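Local structure of B-agarase (5Z6P) at residues I223-Q228 against L402-G407; Q231-H234 against I238-E241. The protein is an agarase of glycoside hydrolase family 50, which probably cleaves beta-galactosidic linkages in agarose. All coordinates share one frame; numbering follows the deposited sequence.

Contact 1 of 2, residues I223-Q228 against L402-G407; sequences IDRFGQ and LQRKYG
Arg-404, reaching out from helix 397-406, meets the backbone carbonyl of Arg-225 in the loop that follows strand 199-210. Its NH1 donates to Arg-225 O at 2.9 Å, while NH2 makes a weak bond to the same oxygen at 3.2 Å. The bond from NH1 is bent, 139° at the hydrogen, and arrives from above the carbonyl plane. An extended chain from CG to NE carries the guanidinium this far from the helix, where Asn-401 OD1 also accepts from NH1; Asn-401 ND2 in turn donates to Phe-226 O.

Van der Waals contact between the two segments is slight, though Arg-404 also touches Trp-366 and Leu-244. The CD1-CE1 side of the Phe-226 ring lies over one face of the Arg-404 guanidinium, offset toward its rim, with CD1 3.9 Å from NH1 and the planes 57° apart, hence not stacked. CB and CG of Arg-225 approach NH2 of Arg-404, but the Arg-225 side chain turns its own guanidinium away to a salt bridge with Glu-241.

Within residues 223-228, a type I turn from Asp-224 to Gly-227 presents the carbonyl. Asp-224 OD1 receives Phe-226 N (2.8 Å, an Asx turn) and Gln-228 N (2.9 Å) from opposite faces of the carboxylate. The link thus probably rests on hydrogen bonds from a charged donor to a neutral carbonyl, helped by Asn-401, with no salt bridge between the segments.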
ATOM      1  N   ILE A 223     -10.062  23.256   4.794  1.00 20.01           N
ATOM      2  CA  ILE A 223      -8.924  23.335   3.871  1.00 17.51           C
ATOM      3  C   ILE A 223      -8.615  24.770   3.439  1.00 18.26           C
ATOM      4  O   ILE A 223      -9.498  25.480   2.968  1.00 20.05           O
ATOM      5  CB  ILE A 223      -9.158  22.484   2.590  1.00 16.57           C
ATOM      6  CG1 ILE A 223      -9.579  21.047   2.933  1.00 16.73           C
ATOM      7  CG2 ILE A 223      -7.915  22.499   1.715  1.00 15.82           C
ATOM      8  CD1 ILE A 223      -8.556  20.256   3.748  1.00 14.74           C
ATOM      9  N   ASP A 224      -7.363  25.198   3.589  1.00 21.85           N
ATOM     10  CA  ASP A 224      -6.989  26.557   3.198  1.00 19.80           C
ATOM     11  C   ASP A 224      -6.655  26.620   1.714  1.00 21.59           C
ATOM     12  O   ASP A 224      -6.820  25.636   0.997  1.00 19.15           O
ATOM     13  CB  ASP A 224      -5.825  27.096   4.053  1.00 19.90           C
ATOM     14  CG  ASP A 224      -4.509  26.364   3.834  1.00 18.97           C
ATOM     15  OD1 ASP A 224      -4.292  25.757   2.773  1.00 21.14           O
ATOM     16  OD2 ASP A 224      -3.656  26.435   4.736  1.00 22.43           O
ATOM     17  N   ARG A 225      -6.173  27.771   1.253  1.00 21.41           N
ATOM     18  CA  ARG A 225      -5.978  27.962  -0.176  1.00 20.67           C
ATOM     19  C   ARG A 225      -4.778  27.206  -0.741  1.00 18.79           C
ATOM     20  O   ARG A 225      -4.611  27.135  -1.949  1.00 17.93           O
ATOM     21  CB  ARG A 225      -5.847  29.443  -0.501  1.00 18.27           C
ATOM     22  CG  ARG A 225      -4.591  30.128  -0.027  1.00 17.91           C
ATOM     23  CD  ARG A 225      -4.787  31.640  -0.193  1.00 22.69           C
ATOM     24  NE  ARG A 225      -3.578  32.408   0.072  1.00 26.06           N
ATOM     25  CZ  ARG A 225      -3.281  32.955   1.243  1.00 27.98           C
ATOM     26  NH1 ARG A 225      -4.106  32.816   2.268  1.00 23.78           N
ATOM     27  NH2 ARG A 225      -2.155  33.641   1.387  1.00 29.38           N
ATOM     28  N   PHE A 226      -3.950  26.662   0.142  1.00 20.30           N
ATOM     29  CA  PHE A 226      -2.771  25.899  -0.254  1.00 17.89           C
ATOM     30  C   PHE A 226      -3.040  24.396  -0.272  1.00 18.12           C
ATOM     31  O   PHE A 226      -2.191  23.602  -0.678  1.00 17.63           O
ATOM     32  CB  PHE A 226      -1.602  26.211   0.685  1.00 17.48           C
ATOM     33  CG  PHE A 226      -1.252  27.670   0.742  1.00 19.93           C
ATOM     34  CD1 PHE A 226      -0.552  28.271  -0.295  1.00 18.97           C
ATOM     35  CD2 PHE A 226      -1.633  28.444   1.826  1.00 19.95           C
ATOM     36  CE1 PHE A 226      -0.228  29.625  -0.244  1.00 21.68           C
ATOM     37  CE2 PHE A 226      -1.318  29.800   1.879  1.00 22.66           C
ATOM     38  CZ  PHE A 226      -0.615  30.389   0.847  1.00 20.51           C
ATOM     39  N   GLY A 227      -4.230  24.021   0.169  1.00 18.48           N
ATOM     40  CA  GLY A 227      -4.592  22.625   0.276  1.00 19.92           C
ATOM     41  C   GLY A 227      -4.331  22.063   1.666  1.00 22.16           C
ATOM     42  O   GLY A 227      -4.662  20.916   1.932  1.00 19.02           O
ATOM     43  N   GLN A 228      -3.751  22.876   2.547  1.00 16.70           N
ATOM     44  CA  GLN A 228      -3.410  22.424   3.892  1.00 19.40           C
ATOM     45  C   GLN A 228      -4.614  22.430   4.816  1.00 19.96           C
ATOM     46  O   GLN A 228      -5.653  23.003   4.494  1.00 21.01           O
ATOM     47  CB  GLN A 228      -2.312  23.304   4.490  1.00 18.65           C
ATOM     48  CG  GLN A 228      -0.994  23.285   3.749  1.00 16.51           C
ATOM     49  CD  GLN A 228      -0.120  24.464   4.133  1.00 20.24           C
ATOM     50  OE1 GLN A 228       1.110  24.366   4.159  1.00 21.06           O
ATOM     51  NE2 GLN A 228      -0.761  25.594   4.436  1.00 16.95           N
ATOM     52  N   LEU A 402       2.806  24.609  -7.189  1.00 18.40           N
ATOM     53  CA  LEU A 402       3.922  24.673  -8.113  1.00 19.10           C
ATOM     54  C   LEU A 402       3.924  26.004  -8.889  1.00 19.47           C
ATOM     55  O   LEU A 402       4.966  26.651  -9.041  1.00 20.22           O
ATOM     56  CB  LEU A 402       3.890  23.497  -9.083  1.00 20.73           C
ATOM     57  CG  LEU A 402       4.083  22.102  -8.483  1.00 18.07           C
ATOM     58  CD1 LEU A 402       4.259  21.073  -9.596  1.00 19.83           C
ATOM     59  CD2 LEU A 402       5.261  22.074  -7.512  1.00 17.34           C
ATOM     60  N   GLN A 403       2.757  26.412  -9.378  1.00 21.12           N
ATOM     61  CA  GLN A 403       2.659  27.660 -10.122  1.00 19.15           C
ATOM     62  C   GLN A 403       2.934  28.871  -9.211  1.00 20.27           C
ATOM     63  O   GLN A 403       3.662  29.782  -9.596  1.00 22.08           O
ATOM     64  CB  GLN A 403       1.290  27.794 -10.793  1.00 18.70           C
ATOM     65  CG  GLN A 403       1.186  29.033 -11.660  1.00 20.42           C
ATOM     66  CD  GLN A 403      -0.037  29.048 -12.537  1.00 21.82           C
ATOM     67  OE1 GLN A 403      -0.821  28.103 -12.548  1.00 22.32           O
ATOM     68  NE2 GLN A 403      -0.208  30.131 -13.283  1.00 21.41           N
ATOM     69  N   ARG A 404       2.366  28.851  -8.011  1.00 17.50           N
ATOM     70  CA  ARG A 404       2.647  29.863  -6.997  1.00 21.89           C
ATOM     71  C   ARG A 404       4.138  29.976  -6.716  1.00 22.80           C
ATOM     72  O   ARG A 404       4.674  31.075  -6.610  1.00 19.48           O
ATOM     73  CB  ARG A 404       1.912  29.546  -5.693  1.00 19.06           C
ATOM     74  CG  ARG A 404       0.403  29.764  -5.749  1.00 24.74           C
ATOM     75  CD  ARG A 404      -0.224  29.335  -4.449  1.00 21.18           C
ATOM     76  NE  ARG A 404      -1.591  29.800  -4.321  1.00 20.04           N
ATOM     77  CZ  ARG A 404      -2.607  29.035  -3.939  1.00 19.86           C
ATOM     78  NH1 ARG A 404      -2.413  27.752  -3.664  1.00 18.37           N
ATOM     79  NH2 ARG A 404      -3.824  29.551  -3.844  1.00 19.05           N
ATOM     80  N   LYS A 405       4.803  28.831  -6.616  1.00 19.74           N
ATOM     81  CA  LYS A 405       6.220  28.802  -6.253  1.00 22.83           C
ATOM     82  C   LYS A 405       7.158  29.232  -7.371  1.00 22.40           C
ATOM     83  O   LYS A 405       8.142  29.923  -7.130  1.00 23.48           O
ATOM     84  CB  LYS A 405       6.626  27.399  -5.796  1.00 22.14           C
ATOM     85  CG  LYS A 405       6.150  27.026  -4.407  1.00 22.42           C
ATOM     86  CD  LYS A 405       6.637  25.645  -4.004  1.00 22.16           C
ATOM     87  CE  LYS A 405       8.122  25.476  -4.277  1.00 17.71           C
ATOM     88  NZ  LYS A 405       8.690  24.376  -3.447  1.00 22.26           N
ATOM     89  N   TYR A 406       6.851  28.802  -8.589  1.00 22.49           N
ATOM     90  CA  TYR A 406       7.812  28.852  -9.677  1.00 20.34           C
ATOM     91  C   TYR A 406       7.334  29.581 -10.934  1.00 21.65           C
ATOM     92  O   TYR A 406       8.100  29.737 -11.880  1.00 22.10           O
ATOM     93  CB  TYR A 406       8.201  27.432 -10.110  1.00 19.82           C
ATOM     94  CG  TYR A 406       8.903  26.557  -9.103  1.00 20.97           C
ATOM     95  CD1 TYR A 406       9.921  27.043  -8.287  1.00 20.64           C
ATOM     96  CD2 TYR A 406       8.563  25.218  -8.995  1.00 19.83           C
ATOM     97  CE1 TYR A 406      10.552  26.222  -7.384  1.00 17.48           C
ATOM     98  CE2 TYR A 406       9.190  24.394  -8.103  1.00 19.94           C
ATOM     99  CZ  TYR A 406      10.178  24.889  -7.301  1.00 19.70           C
ATOM    100  OH  TYR A 406      10.773  24.032  -6.424  1.00 19.57           O
ATOM    101  N   GLY A 407       6.071  29.978 -10.976  1.00 22.48           N
ATOM    102  CA  GLY A 407       5.484  30.408 -12.235  1.00 23.69           C
ATOM    103  C   GLY A 407       5.305  31.900 -12.423  1.00 28.81           C
ATOM    104  O   GLY A 407       4.550  32.330 -13.291  1.00 28.71           O
TER

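Contact 2 of 2, residues Q231-H234 against I238-E241; sequences QQEH and IHSE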
ATOM      1  N   GLN A 231      -7.365  24.381  10.174  1.00 23.80           N
ATOM      2  CA  GLN A 231      -7.609  24.439  11.618  1.00 24.26           C
ATOM      3  C   GLN A 231      -6.496  23.790  12.443  1.00 28.85           C
ATOM      4  O   GLN A 231      -6.640  23.600  13.658  1.00 26.49           O
ATOM      5  CB  GLN A 231      -8.954  23.776  11.936  1.00 22.45           C
ATOM      6  CG  GLN A 231     -10.106  24.370  11.132  1.00 23.26           C
ATOM      7  CD  GLN A 231     -11.434  23.718  11.422  1.00 29.53           C
ATOM      8  OE1 GLN A 231     -11.519  22.779  12.206  1.00 37.36           O
ATOM      9  NE2 GLN A 231     -12.484  24.203  10.770  1.00 30.09           N
ATOM     10  N   GLN A 232      -5.392  23.464  11.774  1.00 25.63           N
ATOM     11  CA  GLN A 232      -4.261  22.772  12.396  1.00 23.16           C
ATOM     12  C   GLN A 232      -2.978  23.541  12.166  1.00 21.88           C
ATOM     13  O   GLN A 232      -2.783  24.131  11.111  1.00 28.88           O
ATOM     14  CB  GLN A 232      -4.126  21.341  11.835  1.00 23.17           C
ATOM     15  CG  GLN A 232      -2.667  20.834  11.646  1.00 23.35           C
ATOM     16  CD  GLN A 232      -2.242  19.836  12.705  1.00 25.09           C
ATOM     17  OE1 GLN A 232      -3.065  19.282  13.428  1.00 35.21           O
ATOM     18  NE2 GLN A 232      -0.951  19.599  12.795  1.00 27.58           N
ATOM     19  N   GLU A 233      -2.095  23.518  13.147  1.00 22.96           N
ATOM     20  CA  GLU A 233      -0.786  24.112  12.996  1.00 25.02           C
ATOM     21  C   GLU A 233       0.274  23.028  13.110  1.00 22.93           C
ATOM     22  O   GLU A 233       0.133  22.103  13.898  1.00 25.12           O
ATOM     23  CB  GLU A 233      -0.570  25.195  14.059  1.00 26.16           C
ATOM     24  CG  GLU A 233       0.496  26.198  13.713  1.00 28.42           C
ATOM     25  CD  GLU A 233       0.102  27.064  12.542  1.00 34.17           C
ATOM     26  OE1 GLU A 233      -1.044  27.569  12.529  1.00 38.65           O
ATOM     27  OE2 GLU A 233       0.935  27.231  11.629  1.00 34.49           O
ATOM     28  N   HIS A 234       1.332  23.129  12.324  1.00 20.10           N
ATOM     29  CA  HIS A 234       2.422  22.187  12.447  1.00 19.72           C
ATOM     30  C   HIS A 234       3.683  22.866  11.946  1.00 22.16           C
ATOM     31  O   HIS A 234       3.608  23.880  11.255  1.00 20.13           O
ATOM     32  CB  HIS A 234       2.125  20.873  11.683  1.00 24.20           C
ATOM     33  CG  HIS A 234       2.163  21.007  10.190  1.00 21.30           C
ATOM     34  ND1 HIS A 234       3.327  20.867   9.458  1.00 19.35           N
ATOM     35  CD2 HIS A 234       1.185  21.271   9.292  1.00 16.13           C
ATOM     36  CE1 HIS A 234       3.060  21.050   8.179  1.00 20.53           C
ATOM     37  NE2 HIS A 234       1.769  21.304   8.052  1.00 16.84           N
ATOM     38  N   ILE A 238       2.662  26.140   5.603  1.00 23.27           N
ATOM     39  CA  ILE A 238       2.819  27.379   4.838  1.00 18.40           C
ATOM     40  C   ILE A 238       1.644  28.318   5.105  1.00 19.74           C
ATOM     41  O   ILE A 238       0.492  27.922   4.946  1.00 22.56           O
ATOM     42  CB  ILE A 238       2.919  27.105   3.312  1.00 20.55           C
ATOM     43  CG1 ILE A 238       4.256  26.437   2.955  1.00 19.51           C
ATOM     44  CG2 ILE A 238       2.756  28.384   2.517  1.00 18.87           C
ATOM     45  CD1 ILE A 238       5.457  27.312   3.133  1.00 19.50           C
ATOM     46  N   HIS A 239       1.933  29.562   5.486  1.00 24.20           N
ATOM     47  CA  HIS A 239       0.880  30.521   5.867  1.00 22.97           C
ATOM     48  C   HIS A 239       0.602  31.631   4.860  1.00 22.22           C
ATOM     49  O   HIS A 239      -0.381  32.346   4.999  1.00 28.74           O
ATOM     50  CB  HIS A 239       1.210  31.167   7.214  1.00 20.61           C
ATOM     51  CG  HIS A 239       1.497  30.175   8.297  1.00 25.26           C
ATOM     52  ND1 HIS A 239       2.773  29.749   8.591  1.00 24.60           N
ATOM     53  CD2 HIS A 239       0.674  29.515   9.141  1.00 23.74           C
ATOM     54  CE1 HIS A 239       2.726  28.877   9.581  1.00 23.23           C
ATOM     55  NE2 HIS A 239       1.462  28.713   9.931  1.00 23.10           N
ATOM     56  N   SER A 240       1.441  31.774   3.845  1.00 23.75           N
ATOM     57  CA  SER A 240       1.221  32.807   2.843  1.00 26.81           C
ATOM     58  C   SER A 240       2.126  32.606   1.642  1.00 25.50           C
ATOM     59  O   SER A 240       3.109  31.874   1.723  1.00 24.33           O
ATOM     60  CB  SER A 240       1.470  34.194   3.441  1.00 26.66           C
ATOM     61  OG  SER A 240       2.852  34.375   3.675  1.00 26.66           O
ATOM     62  N   GLU A 241       1.808  33.283   0.541  1.00 24.11           N
ATOM     63  CA  GLU A 241       2.634  33.187  -0.654  1.00 25.50           C
ATOM     64  C   GLU A 241       4.020  33.715  -0.368  1.00 25.69           C
ATOM     65  O   GLU A 241       4.991  33.277  -0.973  1.00 27.10           O
ATOM     66  CB  GLU A 241       2.018  33.952  -1.822  1.00 25.81           C
ATOM     67  CG  GLU A 241       0.781  33.307  -2.412  1.00 23.95           C
ATOM     68  CD  GLU A 241      -0.462  33.642  -1.647  1.00 24.88           C
ATOM     69  OE1 GLU A 241      -0.344  34.221  -0.536  1.00 32.27           O
ATOM     70  OE2 GLU A 241      -1.559  33.337  -2.158  1.00 25.16           O
TER
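Glu-233 OE2 and His-239 NE2 form a histidine-carboxylate hydrogen bond across a surface loop between strand 199-210 and helix 241-255, although the modelled separation, 2.3 Å, is too short to be taken literally. The direction is good: the N-H points at the oxygen at 169°. OE2 sits at the edge of the imidazole, close to the ring plane, and carboxylate and ring are nearly coplanar, 19° apart. The two side chains approach from opposite directions. Glu-233 runs with CG anti to its own N and then bends at chi2 (67°), which swings the carboxylate toward the histidine.

At the other ring nitrogen, His-239 ND1 is hydrogen-bonded to Glu-243 OE2, so the imidazole lies between two carboxylates. If the NE2 bond is real, a bond at each nitrogen would restrict the ring's rotation, and the two carboxylates would probably favour its protonated form. Further back, Lys-237 NZ donates to Gln-232 O, a second tie across the bend. Glu-243 meets the loop with both its side chain and its backbone, for Ser-240 is the N-cap of helix 241-255, its OG accepting from Glu-243 N.

Overall arrangement
Both contacts draw on the loop between strand 199-210 and helix 241-255, and their centres are about 11 Å apart. Contact 1 is long-range and partly buried, joining the loop to helix 397-406, whereas contact 2 lies at the surface and closes a short bend between residues six apart in sequence. Their chemistry differs accordingly: an arginine on a backbone carbonyl beside a buried phenylalanine in the first, a carboxylate with an imidazole in the second. They meet directly through a probable hydrogen bond from Gln-228 NE2 to Ile-238 O and packing of Phe-226 on the backbone of Ser-240, besides the Arg-225 to Glu-241 salt bridge.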